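Local coordinates for protein N-acyl-D-glutamate deacylase (Bordetella bronchiseptica, PDB 3GIP) that hydrolyses N-acyl-D-glutamate to D-glutamate and a carboxylate, as a zinc-binding deacylase of the amidohydrolase superfamily, at residues A[92-97]-A[245-250]; A[214-219]-A[410-415]. One frame throughout, in Å; residues are numbered along the deposited sequence.

Interaction 1: residues A[92-97]-A[245-250]. With ZN (zinc ion), chain F; FMT (formic acid), chain D.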
loop_
_atom_site.group_PDB
_atom_site.type_symbol
_atom_site.label_atom_id
_atom_site.label_comp_id
_atom_site.label_asym_id
_atom_site.label_seq_id
_atom_site.Cartn_x
_atom_site.Cartn_y
_atom_site.Cartn_z
ATOM N N VAL A 92 0.463 1.442 -6.181
ATOM C CA VAL A 92 -0.377 0.300 -6.533
ATOM C C VAL A 92 0.426 -0.802 -7.224
ATOM O O VAL A 92 1.627 -0.646 -7.462
ATOM C CB VAL A 92 -1.535 0.732 -7.467
ATOM C CG1 VAL A 92 -2.359 1.832 -6.807
ATOM C CG2 VAL A 92 -0.978 1.220 -8.804
ATOM N N GLY A 93 -0.240 -1.914 -7.533
ATOM C CA GLY A 93 0.418 -3.023 -8.206
ATOM C C GLY A 93 1.206 -3.928 -7.283
ATOM O O GLY A 93 2.240 -4.476 -7.665
ATOM N N ASN A 94 0.698 -4.107 -6.069
ATOM C CA ASN A 94 1.371 -4.928 -5.072
ATOM C C ASN A 94 1.006 -6.406 -5.071
ATOM O O ASN A 94 0.022 -6.826 -5.682
ATOM C CB ASN A 94 1.098 -4.347 -3.685
ATOM C CG ASN A 94 1.901 -3.100 -3.417
ATOM O OD1 ASN A 94 3.099 -3.173 -3.160
ATOM N ND2 ASN A 94 1.251 -1.944 -3.488
ATOM N N CYS A 95 1.831 -7.183 -4.373
ATOM C CA CYS A 95 1.642 -8.616 -4.199
ATOM C C CYS A 95 1.570 -9.422 -5.483
ATOM O O CYS A 95 0.906 -10.455 -5.536
ATOM C CB CYS A 95 0.387 -8.867 -3.366
ATOM S SG CYS A 95 0.380 -7.880 -1.834
ATOM N N GLY A 96 2.262 -8.943 -6.510
ATOM C CA GLY A 96 2.282 -9.654 -7.777
ATOM C C GLY A 96 1.174 -9.339 -8.759
ATOM O O GLY A 96 1.235 -9.785 -9.902
ATOM N N VAL A 97 0.169 -8.573 -8.341
ATOM C CA VAL A 97 -0.938 -8.246 -9.236
ATOM C C VAL A 97 -1.049 -6.754 -9.508
ATOM O O VAL A 97 -1.061 -5.932 -8.587
ATOM C CB VAL A 97 -2.280 -8.780 -8.687
ATOM C CG1 VAL A 97 -2.278 -10.299 -8.737
ATOM C CG2 VAL A 97 -2.502 -8.288 -7.258
ATOM N N VAL A 245 11.578 -4.411 -0.613
ATOM C CA VAL A 245 10.575 -4.026 0.374
ATOM C C VAL A 245 9.783 -5.272 0.751
ATOM O O VAL A 245 9.270 -5.974 -0.121
ATOM C CB VAL A 245 9.585 -2.973 -0.172
ATOM C CG1 VAL A 245 8.485 -2.721 0.851
ATOM C CG2 VAL A 245 10.311 -1.672 -0.475
ATOM N N VAL A 246 9.710 -5.566 2.047
ATOM C CA VAL A 246 8.946 -6.712 2.520
ATOM C C VAL A 246 7.554 -6.181 2.853
ATOM O O VAL A 246 7.373 -5.456 3.829
ATOM C CB VAL A 246 9.565 -7.336 3.792
ATOM C CG1 VAL A 246 8.726 -8.530 4.237
ATOM C CG2 VAL A 246 11.004 -7.767 3.515
ATOM N N SER A 247 6.581 -6.534 2.019
ATOM C CA SER A 247 5.206 -6.081 2.187
ATOM C C SER A 247 4.499 -6.631 3.417
ATOM O O SER A 247 4.733 -7.768 3.827
ATOM C CB SER A 247 4.386 -6.448 0.948
ATOM O OG SER A 247 4.907 -5.815 -0.209
ATOM N N HIS A 248 3.619 -5.803 3.977
ATOM C CA HIS A 248 2.813 -6.151 5.146
ATOM C C HIS A 248 3.447 -7.246 5.992
ATOM O O HIS A 248 2.891 -8.333 6.157
ATOM C CB HIS A 248 1.388 -6.554 4.709
ATOM C CG HIS A 248 1.329 -7.490 3.533
ATOM N ND1 HIS A 248 2.013 -8.685 3.488
ATOM C CD2 HIS A 248 0.598 -7.436 2.393
ATOM C CE1 HIS A 248 1.706 -9.329 2.378
ATOM N NE2 HIS A 248 0.846 -8.594 1.696
ATOM N N HIS A 249 4.617 -6.946 6.544
ATOM C CA HIS A 249 5.339 -7.919 7.344
ATOM C C HIS A 249 4.556 -8.305 8.587
ATOM O O HIS A 249 4.052 -7.446 9.323
ATOM C CB HIS A 249 6.720 -7.386 7.716
ATOM C CG HIS A 249 7.636 -8.439 8.252
ATOM N ND1 HIS A 249 7.635 -9.734 7.776
ATOM C CD2 HIS A 249 8.581 -8.392 9.220
ATOM C CE1 HIS A 249 8.539 -10.440 8.432
ATOM N NE2 HIS A 249 9.126 -9.649 9.313
ATOM N N LYS A 250 4.472 -9.610 8.818
ATOM C CA LYS A 250 3.701 -10.143 9.929
ATOM C C LYS A 250 4.077 -11.592 10.195
ATOM O O LYS A 250 4.754 -12.230 9.385
ATOM C CB LYS A 250 2.218 -10.113 9.565
ATOM C CG LYS A 250 1.876 -11.122 8.458
ATOM C CD LYS A 250 0.404 -11.109 8.082
ATOM C CE LYS A 250 0.079 -9.974 7.139
ATOM N NZ LYS A 250 0.684 -10.177 5.779
HETATM ZN ZN ZN F . -0.050 -9.213 -0.108
HETATM C C FMT D . -2.559 -9.417 4.036
HETATM O O1 FMT D . -3.701 -9.056 4.174
HETATM O O2 FMT D . -1.625 -9.009 4.900
HETATM O O HOH W 1 4.068 -5.782 -2.942
#

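Interaction 2: residues A[214-219]-A[410-415]. With ZN (zinc ion), chain F.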
loop_
_atom_site.group_PDB
_atom_site.type_symbol
_atom_site.label_atom_id
_atom_site.label_comp_id
_atom_site.label_asym_id
_atom_site.label_seq_id
_atom_site.Cartn_x
_atom_site.Cartn_y
_atom_site.Cartn_z
ATOM N N LEU A 214 12.615 -0.955 -7.599
ATOM C CA LEU A 214 12.338 -1.884 -6.508
ATOM C C LEU A 214 11.762 -3.259 -6.789
ATOM O O LEU A 214 11.201 -3.532 -7.852
ATOM C CB LEU A 214 11.376 -1.223 -5.519
ATOM C CG LEU A 214 11.782 -0.009 -4.695
ATOM C CD1 LEU A 214 10.528 0.703 -4.223
ATOM C CD2 LEU A 214 12.628 -0.448 -3.511
ATOM N N HIS A 215 11.921 -4.120 -5.789
ATOM C CA HIS A 215 11.317 -5.438 -5.781
ATOM C C HIS A 215 10.561 -5.397 -4.462
ATOM O O HIS A 215 11.190 -5.369 -3.401
ATOM C CB HIS A 215 12.311 -6.593 -5.677
ATOM C CG HIS A 215 11.647 -7.908 -5.383
ATOM N ND1 HIS A 215 12.286 -8.947 -4.742
ATOM C CD2 HIS A 215 10.386 -8.339 -5.628
ATOM C CE1 HIS A 215 11.448 -9.961 -4.602
ATOM N NE2 HIS A 215 10.288 -9.617 -5.132
ATOM N N THR A 216 9.236 -5.340 -4.517
ATOM C CA THR A 216 8.440 -5.351 -3.290
ATOM C C THR A 216 7.884 -6.766 -3.253
ATOM O O THR A 216 7.590 -7.350 -4.302
ATOM C CB THR A 216 7.299 -4.315 -3.316
ATOM O OG1 THR A 216 6.338 -4.671 -4.317
ATOM C CG2 THR A 216 7.853 -2.927 -3.612
ATOM N N SER A 217 7.731 -7.337 -2.064
ATOM C CA SER A 217 7.270 -8.709 -2.010
ATOM C C SER A 217 6.319 -9.153 -0.920
ATOM O O SER A 217 6.509 -8.855 0.261
ATOM C CB SER A 217 8.490 -9.643 -1.978
ATOM O OG SER A 217 8.105 -11.010 -1.898
ATOM N N HIS A 218 5.274 -9.854 -1.349
ATOM C CA HIS A 218 4.347 -10.481 -0.429
ATOM C C HIS A 218 5.079 -11.820 -0.461
ATOM O O HIS A 218 4.998 -12.565 -1.445
ATOM C CB HIS A 218 2.946 -10.594 -1.038
ATOM C CG HIS A 218 2.006 -11.436 -0.230
ATOM N ND1 HIS A 218 0.694 -11.075 0.007
ATOM C CD2 HIS A 218 2.182 -12.635 0.374
ATOM C CE1 HIS A 218 0.107 -12.018 0.723
ATOM N NE2 HIS A 218 0.987 -12.975 0.958
ATOM N N ILE A 219 5.836 -12.098 0.594
ATOM C CA ILE A 219 6.654 -13.303 0.651
ATOM C C ILE A 219 5.936 -14.652 0.564
ATOM O O ILE A 219 4.716 -14.741 0.705
ATOM C CB ILE A 219 7.606 -13.237 1.871
ATOM C CG1 ILE A 219 6.819 -13.244 3.181
ATOM C CG2 ILE A 219 8.431 -11.947 1.787
ATOM C CD1 ILE A 219 7.707 -13.108 4.405
ATOM N N ARG A 410 11.802 8.301 -0.026
ATOM C CA ARG A 410 13.190 7.856 -0.148
ATOM C C ARG A 410 13.280 6.439 -0.708
ATOM O O ARG A 410 14.103 6.154 -1.575
ATOM C CB ARG A 410 13.875 7.907 1.220
ATOM C CG ARG A 410 15.207 7.172 1.291
ATOM C CD ARG A 410 16.268 7.812 0.405
ATOM N NE ARG A 410 17.543 7.103 0.504
ATOM C CZ ARG A 410 17.805 5.938 -0.085
ATOM N NH1 ARG A 410 16.883 5.340 -0.829
ATOM N NH2 ARG A 410 18.988 5.362 0.081
ATOM N N VAL A 411 12.424 5.557 -0.209
ATOM C CA VAL A 411 12.416 4.166 -0.641
ATOM C C VAL A 411 11.954 3.993 -2.085
ATOM O O VAL A 411 12.550 3.230 -2.847
ATOM C CB VAL A 411 11.508 3.316 0.289
ATOM C CG1 VAL A 411 11.342 1.912 -0.261
ATOM C CG2 VAL A 411 12.116 3.261 1.691
ATOM N N PHE A 412 10.905 4.719 -2.460
ATOM C CA PHE A 412 10.339 4.617 -3.800
ATOM C C PHE A 412 10.886 5.607 -4.821
ATOM O O PHE A 412 10.539 5.537 -6.000
ATOM C CB PHE A 412 8.816 4.718 -3.709
ATOM C CG PHE A 412 8.177 3.491 -3.133
ATOM C CD1 PHE A 412 7.799 2.438 -3.961
ATOM C CD2 PHE A 412 8.021 3.351 -1.756
ATOM C CE1 PHE A 412 7.281 1.259 -3.428
ATOM C CE2 PHE A 412 7.505 2.172 -1.211
ATOM C CZ PHE A 412 7.136 1.124 -2.051
ATOM N N GLY A 413 11.733 6.524 -4.371
ATOM C CA GLY A 413 12.335 7.484 -5.282
ATOM C C GLY A 413 11.470 8.640 -5.738
ATOM O O GLY A 413 11.580 9.085 -6.883
ATOM N N PHE A 414 10.612 9.139 -4.857
ATOM C CA PHE A 414 9.750 10.257 -5.209
ATOM C C PHE A 414 10.432 11.586 -4.945
ATOM O O PHE A 414 10.535 12.030 -3.800
ATOM C CB PHE A 414 8.436 10.208 -4.428
ATOM C CG PHE A 414 7.638 8.965 -4.660
ATOM C CD1 PHE A 414 7.583 8.378 -5.920
ATOM C CD2 PHE A 414 6.918 8.386 -3.622
ATOM C CE1 PHE A 414 6.826 7.239 -6.143
ATOM C CE2 PHE A 414 6.155 7.244 -3.837
ATOM C CZ PHE A 414 6.111 6.669 -5.101
ATOM N N ALA A 415 10.897 12.221 -6.013
ATOM C CA ALA A 415 11.558 13.506 -5.886
ATOM C C ALA A 415 10.517 14.593 -5.657
ATOM O O ALA A 415 9.429 14.564 -6.237
ATOM C CB ALA A 415 12.365 13.810 -7.143
HETATM ZN ZN ZN F . -0.050 -9.213 -0.108
#

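Interaction 1: residues A[92-97]-A[245-250]
Ser247, the first residue after the end of strand 243-246, turns its CB toward the 92-97 loop, and one water bridges the two segments. That water lies 2.9 Å from Ser247 OG, donates to Asn94 OD1 and accepts from Cys95 N, so it ties the serine to both the side chain of Asn94 and the backbone beside it. The amide of Asn94 is fixed at its other end by ND2, bonded to Gly67 O. At His248 the two segments share a metal: His248 NE2 binds the zinc ion at 2.1 Å and Cys95 SG at 2.2 Å. The imidazole CG sits between the backbone N and the carbonyl carbon (chi1 45°), which carries the ring in toward the metal. Cys95 SG approaches the imidazole obliquely, 3.6 Å from His248 NE2. Formate O2 lies over one ring face, off toward the rim, while Ser247 CB lies over the centre of the opposite face. Lys250, its chain bent at chi3 and chi4, folds back to give NZ a 2.9 Å bond to His248 O, in the carbonyl plane. Lys250 NZ also bonds formate O2 at 2.7 Å, and Glu222 forms a salt bridge with the same ammonium. With His218 as the third protein ligand, this is a Cys-His-His zinc site among the C-terminal strand ends of the amidohydrolase TIM barrel.

Interaction 2: residues A[214-219]-A[410-415]
At the end of the barrel away from the zinc ion, strand 214-218 of the amidohydrolase TIM barrel is met by the last turn of helix 406-412. The contact is apolar and centres on Leu214, the first residue of the strand, whose CB points toward the helix. Leu214 CD1 sits over one face of the Phe412 ring, nearest the CD1-CE1 side: 3.2 Å from Phe412 CD1, a tight approach, and 3.4 Å from Phe412 CE1. The two side chains cross at about a right angle, so the leucine meets the ring with a methyl instead of lying along it. Phe412 holds CG anti to its own carbonyl carbon (chi1 -73°), and this carries the ring from the helix end in toward the strand.

The other branch of Leu214 turns to Val411, with Leu214 CD2 4.2 Å from Val411 CG1. Val411 O, a carbonyl of the helix's last turn, also meets the leucine, 3.5 Å from Leu214 CD1. Two residues along the strand, Thr216 offers its methyl, CG2, to the same ring at 4.2 Å from Phe412 CE1, in an oblique approach. Val245 of the neighbouring strand touches Leu214, Thr216 and Val411, while Val65 touches Phe412. Past the helix, Gly413 takes positive phi (77°) and the chain turns away; Phe412 CB then rests over a face of the Phe414 ring. Farther up the same strand, His218 ND1 binds the zinc ion at 2.0 Å. Apolar plugging of the barrel interior at one end of a strand, with a metal ligand at its other end, fits the TIM-barrel plan of the amidohydrolases.

Both interactions are buried, their centres about 9 Å apart, and they meet through neighbouring parallel strands, 214-218 and 243-246. Probable backbone hydrogen bonds join the two strands, from Ser217 N to Val245 O, and run on just beyond the second one, from Ser247 N to Ser217 O. Their chemistry follows depth along the barrel. Interaction 1 is polar, built from metal bonds, a bridging water and a lysine; interaction 2 is largely apolar, at the start of its strand, closing against a helix. The zinc ion unites them: His218, near the end of 214-219, binds the same zinc ion as interaction 1, and the His218 and His248 rings meet edge-to-face.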